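Local coordinates for dimethyladenosine transferase, putative (Plasmodium falciparum, PDB 2H1R), which probably transfers methyl groups from S-adenosyl-L-methionine to the N6 atoms of adenines in ribosomal RNA, as other members of its dimethyladenosine transferase family do, at residues Y157-L160 / T161-K165; I275-D278 / E279-L283; S78-K81 / K82-Y86; L202-F205 / D206-D209; F254-K257 / K258-L261. All coordinates share one frame; numbering follows the deposited sequence.

Overall arrangement
Four of the five contacts lie where helices begin; contact 3 lies in the last turns of helix 74-86. Along the chain the order is contact 3, contact 1, contact 4, contact 5, contact 2. Contacts 1, 2 and 4 cluster with centres about 10 to 14 Å apart, and side chains of their helices, 159-167, 279-291 and 205-216, pack together. Contact 5, on helix 256-266, has its centre about 22 Å from that of contact 2. Contact 3 lies on a helix that joins strands 66-70 and 92-93 of the methyltransferase sheet, about 65 Å from contact 5 between centres, so the set runs from the cofactor-binding domain to the far end of the helical part.

Contact 1. Residues Y157-L160 / T161-K165; sequences YSRL and TINVK
The first turn of helix 159-167 is closed at S158, the N-cap residue, whose backbone N donates to T161 OG1 at 3.2 Å. T161 OG1 sits beside its backbone N (chi1 -40°), turned back toward the cap, and it also bonds to R147 O. The first carbonyls are taken up by the helix: I162 N on S158 O, N163 N on R159 O at 2.9 Å, and V164 N on L160 O. The Y157 side chain crosses those of T161 and I162 at about a right angle, with CZ 3.5 Å from I162 CG1 and CD1 on T161 CG2 (3.7 Å). K165 NZ reaches the edge of this ring and gives OH only a weak bond at 3.3 Å; the hydroxyl's stronger partner is L277 O. R159 and N163 run side by side, planar ends 78° apart; R159 NH2 and N163 ND2 both bind D209 OD1, and N163 OD1 takes a weak bond from W208 NE1. The arrangement is a helix N-terminus with a threonine at N3 holding the cap residue.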
loop_
_atom_site.group_PDB
_atom_site.type_symbol
_atom_site.label_atom_id
_atom_site.label_comp_id
_atom_site.label_asym_id
_atom_site.label_seq_id
_atom_site.Cartn_x
_atom_site.Cartn_y
_atom_site.Cartn_z
ATOM N N TYR A 157 -8.858 -11.195 -4.619
ATOM C CA TYR A 157 -7.377 -11.036 -4.525
ATOM C C TYR A 157 -6.913 -10.287 -5.766
ATOM O O TYR A 157 -7.287 -10.646 -6.866
ATOM C CB TYR A 157 -6.771 -12.424 -4.414
ATOM C CG TYR A 157 -5.266 -12.525 -4.315
ATOM C CD1 TYR A 157 -4.598 -12.175 -3.143
ATOM C CD2 TYR A 157 -4.520 -13.006 -5.392
ATOM C CE1 TYR A 157 -3.200 -12.335 -3.021
ATOM C CE2 TYR A 157 -3.142 -13.170 -5.284
ATOM C CZ TYR A 157 -2.488 -12.793 -4.110
ATOM O OH TYR A 157 -1.117 -12.949 -4.013
ATOM N N SER A 158 -6.127 -9.214 -5.590
ATOM C CA SER A 158 -5.900 -8.274 -6.700
ATOM C C SER A 158 -4.472 -7.700 -6.687
ATOM O O SER A 158 -3.658 -8.048 -5.795
ATOM C CB SER A 158 -6.936 -7.143 -6.671
ATOM O OG SER A 158 -6.652 -6.253 -5.593
ATOM N N ARG A 159 -4.191 -6.855 -7.673
ATOM C CA ARG A 159 -2.893 -6.147 -7.748
ATOM C C ARG A 159 -2.668 -5.353 -6.452
ATOM O O ARG A 159 -1.575 -5.380 -5.898
ATOM C CB ARG A 159 -2.887 -5.225 -8.946
ATOM C CG ARG A 159 -1.558 -4.448 -9.142
ATOM C CD ARG A 159 -1.602 -3.632 -10.404
ATOM N NE ARG A 159 -2.845 -2.869 -10.528
ATOM C CZ ARG A 159 -2.994 -1.609 -10.128
ATOM N NH1 ARG A 159 -4.170 -1.009 -10.262
ATOM N NH2 ARG A 159 -1.974 -0.937 -9.606
ATOM N N LEU A 160 -3.716 -4.714 -5.930
ATOM C CA LEU A 160 -3.607 -4.008 -4.636
ATOM C C LEU A 160 -3.056 -4.905 -3.565
ATOM O O LEU A 160 -2.098 -4.540 -2.845
ATOM C CB LEU A 160 -4.981 -3.488 -4.163
ATOM C CG LEU A 160 -5.087 -3.136 -2.666
ATOM C CD1 LEU A 160 -4.205 -1.909 -2.344
ATOM C CD2 LEU A 160 -6.555 -2.882 -2.250
ATOM N N THR A 161 -3.668 -6.086 -3.426
ATOM C CA THR A 161 -3.260 -7.053 -2.431
ATOM C C THR A 161 -1.808 -7.432 -2.531
ATOM O O THR A 161 -1.105 -7.482 -1.505
ATOM C CB THR A 161 -4.103 -8.379 -2.467
ATOM O OG1 THR A 161 -5.488 -8.080 -2.711
ATOM C CG2 THR A 161 -3.929 -9.110 -1.177
ATOM N N ILE A 162 -1.340 -7.722 -3.739
ATOM C CA ILE A 162 0.048 -8.146 -3.867
ATOM C C ILE A 162 1.016 -6.977 -3.589
ATOM O O ILE A 162 2.026 -7.183 -2.923
ATOM C CB ILE A 162 0.338 -8.849 -5.208
ATOM C CG1 ILE A 162 -0.476 -10.134 -5.310
ATOM C CG2 ILE A 162 1.827 -9.252 -5.304
ATOM C CD1 ILE A 162 -0.185 -10.987 -6.607
ATOM N N ASN A 163 0.686 -5.782 -4.064
ATOM C CA ASN A 163 1.460 -4.555 -3.719
ATOM C C ASN A 163 1.658 -4.378 -2.240
ATOM O O ASN A 163 2.807 -4.243 -1.746
ATOM C CB ASN A 163 0.842 -3.324 -4.340
ATOM C CG ASN A 163 1.241 -3.167 -5.783
ATOM O OD1 ASN A 163 2.305 -3.613 -6.170
ATOM N ND2 ASN A 163 0.402 -2.570 -6.580
ATOM N N VAL A 164 0.555 -4.467 -1.508
ATOM C CA VAL A 164 0.590 -4.376 -0.041
ATOM C C VAL A 164 1.477 -5.451 0.590
ATOM O O VAL A 164 2.311 -5.152 1.495
ATOM C CB VAL A 164 -0.860 -4.406 0.538
ATOM C CG1 VAL A 164 -0.854 -4.463 2.063
ATOM C CG2 VAL A 164 -1.591 -3.178 0.111
ATOM N N LYS A 165 1.323 -6.691 0.125
ATOM C CA LYS A 165 2.029 -7.815 0.680
ATOM C C LYS A 165 3.543 -7.710 0.391
ATOM O O LYS A 165 4.369 -8.180 1.189
ATOM C CB LYS A 165 1.502 -9.123 0.085
ATOM C CG LYS A 165 0.148 -9.621 0.659
ATOM C CD LYS A 165 -0.412 -10.753 -0.185
ATOM C CE LYS A 165 0.253 -12.094 0.171
ATOM N NZ LYS A 165 -0.060 -13.123 -0.893
#

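Contact 2. Residues I275-D278 / E279-L283; sequences INLD and ENDFL
D278 and D281 hold each other through reciprocal side-chain-to-backbone hydrogen bonds. D278 N gives a nearly straight bond (172°) at 2.9 Å to D281 OD2, which accepts on the lone pair facing away from D281 OD1, while D281 N returns one to D278 OD1 at 3.2 Å. D278 CG lies between its own backbone N and carbonyl carbon (chi1 64°), which swings the carboxylate over the start of the helix. In the backbone, D278 O receives F282 N at 3.2 Å and, weakly, D281 N. The apolar part is L277 across F282, with L277 CB resting 3.7 Å from F282 CE2. The carboxylates lie almost parallel, 11° apart, and D278 OD1 stands 3.2 Å from D281 OD2, two acceptors close together. K165 of helix 159-167 offers E279 a long, weak ion pair. The capping box of helix 279-291 would bring two negative charges together if both are ionised, a cost probably eased by the amide N-H groups and the positive end of the helix dipole.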
loop_
_atom_site.group_PDB
_atom_site.type_symbol
_atom_site.label_atom_id
_atom_site.label_comp_id
_atom_site.label_asym_id
_atom_site.label_seq_id
_atom_site.Cartn_x
_atom_site.Cartn_y
_atom_site.Cartn_z
ATOM N N ILE A 275 -4.020 -14.782 -10.322
ATOM C CA ILE A 275 -4.790 -14.884 -9.088
ATOM C C ILE A 275 -4.280 -15.911 -8.086
ATOM O O ILE A 275 -4.551 -15.791 -6.888
ATOM C CB ILE A 275 -6.302 -15.111 -9.405
ATOM C CG1 ILE A 275 -7.171 -14.523 -8.269
ATOM C CG2 ILE A 275 -6.553 -16.618 -9.745
ATOM C CD1 ILE A 275 -8.577 -14.350 -8.636
ATOM N N ASN A 276 -3.540 -16.927 -8.551
ATOM C CA ASN A 276 -3.005 -17.979 -7.643
ATOM C C ASN A 276 -1.540 -17.758 -7.281
ATOM O O ASN A 276 -0.941 -18.564 -6.593
ATOM C CB ASN A 276 -3.185 -19.370 -8.293
ATOM C CG ASN A 276 -4.660 -19.704 -8.503
ATOM O OD1 ASN A 276 -5.465 -19.355 -7.657
ATOM N ND2 ASN A 276 -5.002 -20.316 -9.617
ATOM N N LEU A 277 -0.981 -16.640 -7.732
ATOM C CA LEU A 277 0.436 -16.371 -7.454
ATOM C C LEU A 277 0.626 -15.317 -6.342
ATOM O O LEU A 277 -0.259 -14.487 -6.056
ATOM C CB LEU A 277 1.195 -15.984 -8.743
ATOM C CG LEU A 277 1.210 -16.958 -9.907
ATOM C CD1 LEU A 277 1.804 -16.248 -11.073
ATOM C CD2 LEU A 277 1.978 -18.257 -9.629
ATOM N N ASP A 278 1.775 -15.385 -5.671
ATOM C CA ASP A 278 2.027 -14.411 -4.623
ATOM C C ASP A 278 3.232 -13.551 -4.975
ATOM O O ASP A 278 3.815 -13.686 -6.067
ATOM C CB ASP A 278 2.195 -15.100 -3.270
ATOM C CG ASP A 278 3.407 -16.024 -3.216
ATOM O OD1 ASP A 278 4.437 -15.799 -3.912
ATOM O OD2 ASP A 278 3.355 -17.003 -2.460
ATOM N N GLU A 279 3.634 -12.696 -4.032
ATOM C CA GLU A 279 4.666 -11.697 -4.331
ATOM C C GLU A 279 5.995 -12.356 -4.670
ATOM O O GLU A 279 6.760 -11.809 -5.440
ATOM C CB GLU A 279 4.851 -10.720 -3.164
ATOM C CG GLU A 279 5.533 -11.318 -1.970
ATOM C CD GLU A 279 4.553 -11.835 -0.928
ATOM O OE1 GLU A 279 3.407 -12.197 -1.309
ATOM O OE2 GLU A 279 4.950 -11.883 0.278
ATOM N N ASN A 280 6.280 -13.507 -4.062
ATOM C CA ASN A 280 7.484 -14.244 -4.402
ATOM C C ASN A 280 7.530 -14.732 -5.844
ATOM O O ASN A 280 8.604 -14.802 -6.470
ATOM C CB ASN A 280 7.697 -15.396 -3.442
ATOM C CG ASN A 280 8.104 -14.914 -2.062
ATOM O OD1 ASN A 280 8.995 -14.068 -1.935
ATOM N ND2 ASN A 280 7.442 -15.421 -1.027
ATOM N N ASP A 281 6.371 -15.111 -6.364
ATOM C CA ASP A 281 6.306 -15.538 -7.752
ATOM C C ASP A 281 6.570 -14.364 -8.649
ATOM O O ASP A 281 7.308 -14.486 -9.627
ATOM C CB ASP A 281 4.925 -16.127 -8.063
ATOM C CG ASP A 281 4.639 -17.385 -7.251
ATOM O OD1 ASP A 281 5.457 -18.314 -7.294
ATOM O OD2 ASP A 281 3.615 -17.452 -6.544
ATOM N N PHE A 282 5.962 -13.232 -8.343
ATOM C CA PHE A 282 6.110 -12.073 -9.213
ATOM C C PHE A 282 7.503 -11.452 -9.140
ATOM O O PHE A 282 7.974 -10.886 -10.122
ATOM C CB PHE A 282 5.032 -11.050 -8.929
ATOM C CG PHE A 282 3.739 -11.404 -9.584
ATOM C CD1 PHE A 282 3.596 -11.219 -10.953
ATOM C CD2 PHE A 282 2.692 -11.948 -8.840
ATOM C CE1 PHE A 282 2.384 -11.581 -11.600
ATOM C CE2 PHE A 282 1.488 -12.343 -9.475
ATOM C CZ PHE A 282 1.344 -12.139 -10.863
ATOM N N LEU A 283 8.138 -11.550 -7.978
ATOM C CA LEU A 283 9.548 -11.080 -7.841
ATOM C C LEU A 283 10.476 -11.896 -8.729
ATOM O O LEU A 283 11.366 -11.319 -9.403
ATOM C CB LEU A 283 9.980 -11.220 -6.370
ATOM C CG LEU A 283 9.551 -10.094 -5.418
ATOM C CD1 LEU A 283 9.894 -10.523 -3.981
ATOM C CD2 LEU A 283 10.185 -8.728 -5.748
#

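Contact 3. Residues S78-K81 / K82-Y86; sequences SEVK and KRCLY
K82 lies back along the preceding turn of helix 74-86, toward S78 and E79. Its CB sits 3.5 Å from S78 O, the carbonyl that accepts the bond from K82 N, and CG comes closer still to the same oxygen, at 3.3 Å. With CG beside the backbone N (chi1 -76°) and the rest of the chain extended, CD passes S78 O and draws alongside E79 OE1 at 3.8 Å, while CE keeps only a loose approach to S78 O. At the tip, NZ and E79 OE1 form a long salt bridge of 3.8 Å. A water joins the group: it donates to E79 OE1 at 2.7 Å, accepts weakly from K82 NZ, and is hydrogen-bonded to S78 OG. The helix connects strands 66-70 and 92-93 in a beta-alpha-beta crossover of the class I methyltransferase fold, and the side chain of V80 lies about 7 Å from that of D71, a residue predicted to bind S-adenosyl-L-methionine. On the buried side of the helix V80 CG1 meets C84 SG at 4.0 Å, and both residues pack on T57 of helix 57-60. K81, bent at several torsions, curls round to L85 and sets its NZ 3.5 Å from L85 CG. R83 extends away from the turn to N55 and T53, and its NE forms a salt bridge with E87.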
loop_
_atom_site.group_PDB
_atom_site.type_symbol
_atom_site.label_atom_id
_atom_site.label_comp_id
_atom_site.label_asym_id
_atom_site.label_seq_id
_atom_site.Cartn_x
_atom_site.Cartn_y
_atom_site.Cartn_z
ATOM N N SER A 78 -8.314 24.108 15.337
ATOM C CA SER A 78 -8.098 25.016 16.467
ATOM C C SER A 78 -8.734 24.518 17.760
ATOM O O SER A 78 -8.238 24.818 18.838
ATOM C CB SER A 78 -8.560 26.450 16.150
ATOM O OG SER A 78 -9.915 26.662 16.525
ATOM N N GLU A 79 -9.817 23.751 17.672
ATOM C CA GLU A 79 -10.406 23.174 18.886
ATOM C C GLU A 79 -9.514 22.063 19.494
ATOM O O GLU A 79 -9.358 21.978 20.712
ATOM C CB GLU A 79 -11.830 22.659 18.641
ATOM C CG GLU A 79 -12.918 23.734 18.751
ATOM C CD GLU A 79 -12.914 24.462 20.100
ATOM O OE1 GLU A 79 -12.649 25.693 20.096
ATOM O OE2 GLU A 79 -13.173 23.825 21.157
ATOM N N VAL A 80 -8.948 21.219 18.633
ATOM C CA VAL A 80 -8.068 20.129 19.078
ATOM C C VAL A 80 -6.800 20.711 19.704
ATOM O O VAL A 80 -6.380 20.292 20.778
ATOM C CB VAL A 80 -7.694 19.217 17.893
ATOM C CG1 VAL A 80 -6.687 18.149 18.314
ATOM C CG2 VAL A 80 -8.939 18.549 17.342
ATOM N N LYS A 81 -6.199 21.672 19.013
ATOM C CA LYS A 81 -5.075 22.448 19.545
ATOM C C LYS A 81 -5.370 23.000 20.937
ATOM O O LYS A 81 -4.615 22.752 21.861
ATOM C CB LYS A 81 -4.725 23.578 18.589
ATOM C CG LYS A 81 -3.369 23.425 17.913
ATOM C CD LYS A 81 -2.273 24.226 18.673
ATOM C CE LYS A 81 -1.227 23.343 19.411
ATOM N NZ LYS A 81 -1.783 22.565 20.589
ATOM N N LYS A 82 -6.488 23.711 21.097
ATOM C CA LYS A 82 -6.904 24.214 22.423
ATOM C C LYS A 82 -7.056 23.109 23.442
ATOM O O LYS A 82 -6.626 23.247 24.602
ATOM C CB LYS A 82 -8.220 24.990 22.335
ATOM C CG LYS A 82 -8.034 26.374 21.743
ATOM C CD LYS A 82 -9.370 27.027 21.396
ATOM C CE LYS A 82 -9.127 28.292 20.585
ATOM N NZ LYS A 82 -10.390 28.741 19.915
ATOM N N ARG A 83 -7.679 22.017 23.017
ATOM C CA ARG A 83 -7.903 20.878 23.883
ATOM C C ARG A 83 -6.595 20.288 24.403
ATOM O O ARG A 83 -6.449 20.041 25.598
ATOM C CB ARG A 83 -8.675 19.794 23.138
ATOM C CG ARG A 83 -8.964 18.602 24.002
ATOM C CD ARG A 83 -9.595 17.494 23.222
ATOM N NE ARG A 83 -9.831 16.375 24.117
ATOM C CZ ARG A 83 -10.496 15.292 23.781
ATOM N NH1 ARG A 83 -11.001 15.177 22.561
ATOM N NH2 ARG A 83 -10.642 14.323 24.678
ATOM N N CYS A 84 -5.663 20.043 23.491
ATOM C CA CYS A 84 -4.391 19.413 23.856
ATOM C C CYS A 84 -3.564 20.321 24.798
ATOM O O CYS A 84 -3.036 19.848 25.801
ATOM C CB CYS A 84 -3.633 19.026 22.591
ATOM S SG CYS A 84 -4.526 17.691 21.643
ATOM N N LEU A 85 -3.489 21.608 24.472
ATOM C CA LEU A 85 -2.837 22.609 25.328
ATOM C C LEU A 85 -3.435 22.574 26.725
ATOM O O LEU A 85 -2.710 22.452 27.714
ATOM C CB LEU A 85 -2.972 24.011 24.724
ATOM C CG LEU A 85 -2.068 24.372 23.537
ATOM C CD1 LEU A 85 -2.516 25.647 22.842
ATOM C CD2 LEU A 85 -0.603 24.509 24.000
ATOM N N TYR A 86 -4.767 22.624 26.791
ATOM C CA TYR A 86 -5.515 22.556 28.054
ATOM C C TYR A 86 -5.181 21.355 28.915
ATOM O O TYR A 86 -5.145 21.453 30.170
ATOM C CB TYR A 86 -7.028 22.562 27.790
ATOM C CG TYR A 86 -7.848 22.647 29.058
ATOM C CD1 TYR A 86 -8.039 23.872 29.692
ATOM C CD2 TYR A 86 -8.409 21.505 29.634
ATOM C CE1 TYR A 86 -8.781 23.964 30.877
ATOM C CE2 TYR A 86 -9.161 21.583 30.816
ATOM C CZ TYR A 86 -9.342 22.824 31.427
ATOM O OH TYR A 86 -10.088 22.937 32.591
HETATM O O HOH W 1 -12.571 27.405 17.976
#

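Contact 4. Residues L202-F205 / D206-D209; sequences LTNF and DEWD
D206 N meets N204 OD1 at 3.2 Å, a weak capping bond bent to 121° at the hydrogen. N204 is the N-cap residue of helix 205-216, and its side chain reaches over the first turn with CG anti to the backbone N (chi1 178°). Next along the chain, E207 N makes another weak bond, to N204 O, while its side chain crosses that of N204, E207 CG lying 3.6 Å from N204 ND2. A water links the two ends, accepting from N204 ND2 at 2.7 Å and donating to E207 OE1. The same carboxylate is also held by H295, N290 and the backbone N of F296, which tie the start of this helix to the C-terminal part of the chain. W208 N then gives N204 O a nearly straight bond at 3.0 Å. W208 CB takes the methyl T203 CG2 at 3.7 Å, and the indole goes on to pack against I162 of helix 159-167 and F282 of helix 279-291. D209 completes the turn: N bonds to F205 O, and CB lies over one face of the F205 ring in a CH-pi contact, 4.2 Å from the centroid and displaced toward the rim. Ring and carboxylate are almost parallel, 11° apart, and besides R159 the carboxylate pairs with R213. This is an asparagine-capped helix N-terminus, with an aromatic ring in its first turn packed along the residue four positions on.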
loop_
_atom_site.group_PDB
_atom_site.type_symbol
_atom_site.label_atom_id
_atom_site.label_comp_id
_atom_site.label_asym_id
_atom_site.label_seq_id
_atom_site.Cartn_x
_atom_site.Cartn_y
_atom_site.Cartn_z
ATOM N N LEU A 202 14.010 -2.403 -2.319
ATOM C CA LEU A 202 14.952 -2.545 -3.425
ATOM C C LEU A 202 14.229 -2.718 -4.790
ATOM O O LEU A 202 14.790 -2.414 -5.866
ATOM C CB LEU A 202 15.880 -3.713 -3.127
ATOM C CG LEU A 202 16.708 -3.532 -1.848
ATOM C CD1 LEU A 202 17.551 -4.740 -1.565
ATOM C CD2 LEU A 202 17.564 -2.332 -2.035
ATOM N N THR A 203 12.953 -3.102 -4.739
ATOM C CA THR A 203 12.152 -3.290 -5.967
ATOM C C THR A 203 11.858 -1.977 -6.693
ATOM O O THR A 203 11.508 -0.990 -6.063
ATOM C CB THR A 203 10.800 -3.926 -5.614
ATOM O OG1 THR A 203 11.050 -5.180 -4.999
ATOM C CG2 THR A 203 9.972 -4.153 -6.881
ATOM N N ASN A 204 12.017 -1.960 -8.011
ATOM C CA ASN A 204 11.651 -0.820 -8.813
ATOM C C ASN A 204 10.142 -0.815 -8.960
ATOM O O ASN A 204 9.569 -1.633 -9.719
ATOM C CB ASN A 204 12.336 -0.896 -10.175
ATOM C CG ASN A 204 11.953 0.244 -11.080
ATOM O OD1 ASN A 204 11.047 1.012 -10.781
ATOM N ND2 ASN A 204 12.648 0.363 -12.204
ATOM N N PHE A 205 9.494 0.042 -8.175
ATOM C CA PHE A 205 8.033 0.022 -8.089
ATOM C C PHE A 205 7.308 0.291 -9.403
ATOM O O PHE A 205 6.262 -0.325 -9.648
ATOM C CB PHE A 205 7.508 0.938 -6.986
ATOM C CG PHE A 205 6.022 0.883 -6.838
ATOM C CD1 PHE A 205 5.424 -0.168 -6.192
ATOM C CD2 PHE A 205 5.218 1.852 -7.416
ATOM C CE1 PHE A 205 4.027 -0.239 -6.071
ATOM C CE2 PHE A 205 3.824 1.791 -7.302
ATOM C CZ PHE A 205 3.236 0.733 -6.617
ATOM N N ASP A 206 7.853 1.182 -10.240
ATOM C CA ASP A 206 7.302 1.449 -11.574
ATOM C C ASP A 206 7.199 0.179 -12.427
ATOM O O ASP A 206 6.156 -0.086 -13.034
ATOM C CB ASP A 206 8.100 2.533 -12.330
ATOM C CG ASP A 206 8.049 3.900 -11.621
ATOM O OD1 ASP A 206 7.072 4.128 -10.867
ATOM O OD2 ASP A 206 8.969 4.748 -11.816
ATOM N N GLU A 207 8.258 -0.620 -12.444
ATOM C CA GLU A 207 8.251 -1.830 -13.264
ATOM C C GLU A 207 7.404 -2.946 -12.629
ATOM O O GLU A 207 6.750 -3.696 -13.348
ATOM C CB GLU A 207 9.678 -2.360 -13.456
ATOM C CG GLU A 207 10.527 -1.580 -14.414
ATOM C CD GLU A 207 11.575 -2.456 -15.089
ATOM O OE1 GLU A 207 12.761 -2.017 -15.145
ATOM O OE2 GLU A 207 11.219 -3.573 -15.548
ATOM N N TRP A 208 7.493 -3.097 -11.312
ATOM C CA TRP A 208 6.675 -4.068 -10.555
ATOM C C TRP A 208 5.200 -3.830 -10.800
ATOM O O TRP A 208 4.474 -4.734 -11.167
ATOM C CB TRP A 208 6.943 -3.906 -9.056
ATOM C CG TRP A 208 6.036 -4.676 -8.118
ATOM C CD1 TRP A 208 4.953 -4.192 -7.442
ATOM C CD2 TRP A 208 6.175 -6.043 -7.725
ATOM N NE1 TRP A 208 4.416 -5.173 -6.642
ATOM C CE2 TRP A 208 5.139 -6.324 -6.804
ATOM C CE3 TRP A 208 7.075 -7.060 -8.055
ATOM C CZ2 TRP A 208 4.987 -7.588 -6.214
ATOM C CZ3 TRP A 208 6.907 -8.317 -7.462
ATOM C CH2 TRP A 208 5.888 -8.555 -6.554
ATOM N N ASP A 209 4.759 -2.594 -10.615
ATOM C CA ASP A 209 3.352 -2.275 -10.768
ATOM C C ASP A 209 2.892 -2.462 -12.228
ATOM O O ASP A 209 1.746 -2.861 -12.478
ATOM C CB ASP A 209 3.024 -0.868 -10.247
ATOM C CG ASP A 209 1.528 -0.623 -10.147
ATOM O OD1 ASP A 209 0.811 -1.349 -9.394
ATOM O OD2 ASP A 209 1.081 0.278 -10.860
HETATM O O HOH W 2 14.557 -1.405 -12.896
#

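Contact 5. Residues F254-K257 / K258-L261; sequences FPFK and KYCL
Regular helical hydrogen bonds begin at P255, the N-cap residue, with Y259 N on P255 O at 3.0 Å, followed by C260 N on F256 O and L261 N on K257 O. Ahead of the helix, F254 turns its ring back to the lysine chain of K258, which crosses it obliquely; F254 CZ lies 3.5 Å from K258 CD. The Y259 backbone N comes to the edge of that ring. On the buried side F256 CG lies trans to N (chi1 -174°), an orientation that carries the ring along the helix to C260. There F256 CE2 meets C260 CB at 3.9 Å, and C260 SG stands obliquely to the ring, 5.1 Å from its centroid, a sulfur-aromatic contact. F256 CD1 approaches the edge of the Y259 ring, 4.0 Å from Y259 CD2. Both F256 and C260 pack on L236 of helix 230-246, while Y259 makes a cation-pi contact with K292. The whole is a helix start with proline at the N-cap position, its aromatic and cysteine face set against a neighbouring helix of the C-terminal helical part.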
loop_
_atom_site.group_PDB
_atom_site.type_symbol
_atom_site.label_atom_id
_atom_site.label_comp_id
_atom_site.label_asym_id
_atom_site.label_seq_id
_atom_site.Cartn_x
_atom_site.Cartn_y
_atom_site.Cartn_z
ATOM N N PHE A 254 16.923 -13.895 -32.318
ATOM C CA PHE A 254 16.046 -14.973 -31.917
ATOM C C PHE A 254 14.637 -14.396 -31.892
ATOM O O PHE A 254 14.473 -13.201 -31.599
ATOM C CB PHE A 254 16.471 -15.455 -30.531
ATOM C CG PHE A 254 15.990 -16.810 -30.203
ATOM C CD1 PHE A 254 16.550 -17.929 -30.830
ATOM C CD2 PHE A 254 14.954 -16.985 -29.297
ATOM C CE1 PHE A 254 16.086 -19.211 -30.544
ATOM C CE2 PHE A 254 14.503 -18.256 -28.983
ATOM C CZ PHE A 254 15.074 -19.379 -29.613
ATOM N N PRO A 255 13.610 -15.218 -32.218
ATOM C CA PRO A 255 12.261 -14.621 -32.229
ATOM C C PRO A 255 11.851 -14.128 -30.841
ATOM O O PRO A 255 11.961 -14.866 -29.876
ATOM C CB PRO A 255 11.345 -15.763 -32.699
ATOM C CG PRO A 255 12.151 -16.995 -32.686
ATOM C CD PRO A 255 13.608 -16.638 -32.634
ATOM N N PHE A 256 11.385 -12.892 -30.767
ATOM C CA PHE A 256 11.104 -12.275 -29.447
ATOM C C PHE A 256 10.027 -13.023 -28.713
ATOM O O PHE A 256 10.106 -13.184 -27.507
ATOM C CB PHE A 256 10.664 -10.828 -29.571
ATOM C CG PHE A 256 10.515 -10.140 -28.251
ATOM C CD1 PHE A 256 11.645 -9.683 -27.551
ATOM C CD2 PHE A 256 9.262 -9.990 -27.662
ATOM C CE1 PHE A 256 11.507 -9.015 -26.318
ATOM C CE2 PHE A 256 9.115 -9.337 -26.418
ATOM C CZ PHE A 256 10.233 -8.872 -25.730
ATOM N N LYS A 257 8.986 -13.440 -29.431
ATOM C CA LYS A 257 7.929 -14.228 -28.771
ATOM C C LYS A 257 8.488 -15.419 -27.981
ATOM O O LYS A 257 8.125 -15.618 -26.811
ATOM C CB LYS A 257 6.875 -14.686 -29.766
ATOM C CG LYS A 257 5.769 -15.514 -29.123
ATOM C CD LYS A 257 4.732 -15.898 -30.161
ATOM C CE LYS A 257 3.789 -16.946 -29.598
ATOM N NZ LYS A 257 2.726 -17.222 -30.616
ATOM N N LYS A 258 9.386 -16.204 -28.602
ATOM C CA LYS A 258 10.039 -17.335 -27.914
ATOM C C LYS A 258 10.985 -16.906 -26.772
ATOM O O LYS A 258 11.026 -17.520 -25.690
ATOM C CB LYS A 258 10.799 -18.210 -28.937
ATOM C CG LYS A 258 11.100 -19.604 -28.440
ATOM C CD LYS A 258 11.762 -20.453 -29.569
ATOM C CE LYS A 258 11.923 -21.897 -29.149
ATOM N NZ LYS A 258 10.575 -22.563 -29.111
ATOM N N TYR A 259 11.769 -15.876 -27.046
ATOM C CA TYR A 259 12.624 -15.194 -26.048
ATOM C C TYR A 259 11.854 -14.839 -24.760
ATOM O O TYR A 259 12.275 -15.167 -23.649
ATOM C CB TYR A 259 13.171 -13.914 -26.676
ATOM C CG TYR A 259 14.323 -13.285 -25.917
ATOM C CD1 TYR A 259 15.481 -14.023 -25.589
ATOM C CD2 TYR A 259 14.250 -11.954 -25.521
ATOM C CE1 TYR A 259 16.537 -13.403 -24.870
ATOM C CE2 TYR A 259 15.287 -11.348 -24.827
ATOM C CZ TYR A 259 16.417 -12.059 -24.537
ATOM O OH TYR A 259 17.403 -11.402 -23.841
ATOM N N CYS A 260 10.728 -14.165 -24.937
ATOM C CA CYS A 260 9.881 -13.726 -23.835
ATOM C C CYS A 260 9.155 -14.927 -23.154
ATOM O O CYS A 260 9.216 -15.099 -21.937
ATOM C CB CYS A 260 8.913 -12.653 -24.382
ATOM S SG CYS A 260 7.809 -11.858 -23.221
ATOM N N LEU A 261 8.523 -15.801 -23.934
ATOM C CA LEU A 261 7.794 -16.962 -23.361
ATOM C C LEU A 261 8.703 -17.961 -22.679
ATOM O O LEU A 261 8.279 -18.664 -21.753
ATOM C CB LEU A 261 6.961 -17.696 -24.433
ATOM C CG LEU A 261 5.506 -17.306 -24.667
ATOM C CD1 LEU A 261 5.270 -15.824 -24.573
ATOM C CD2 LEU A 261 4.970 -17.878 -25.987
#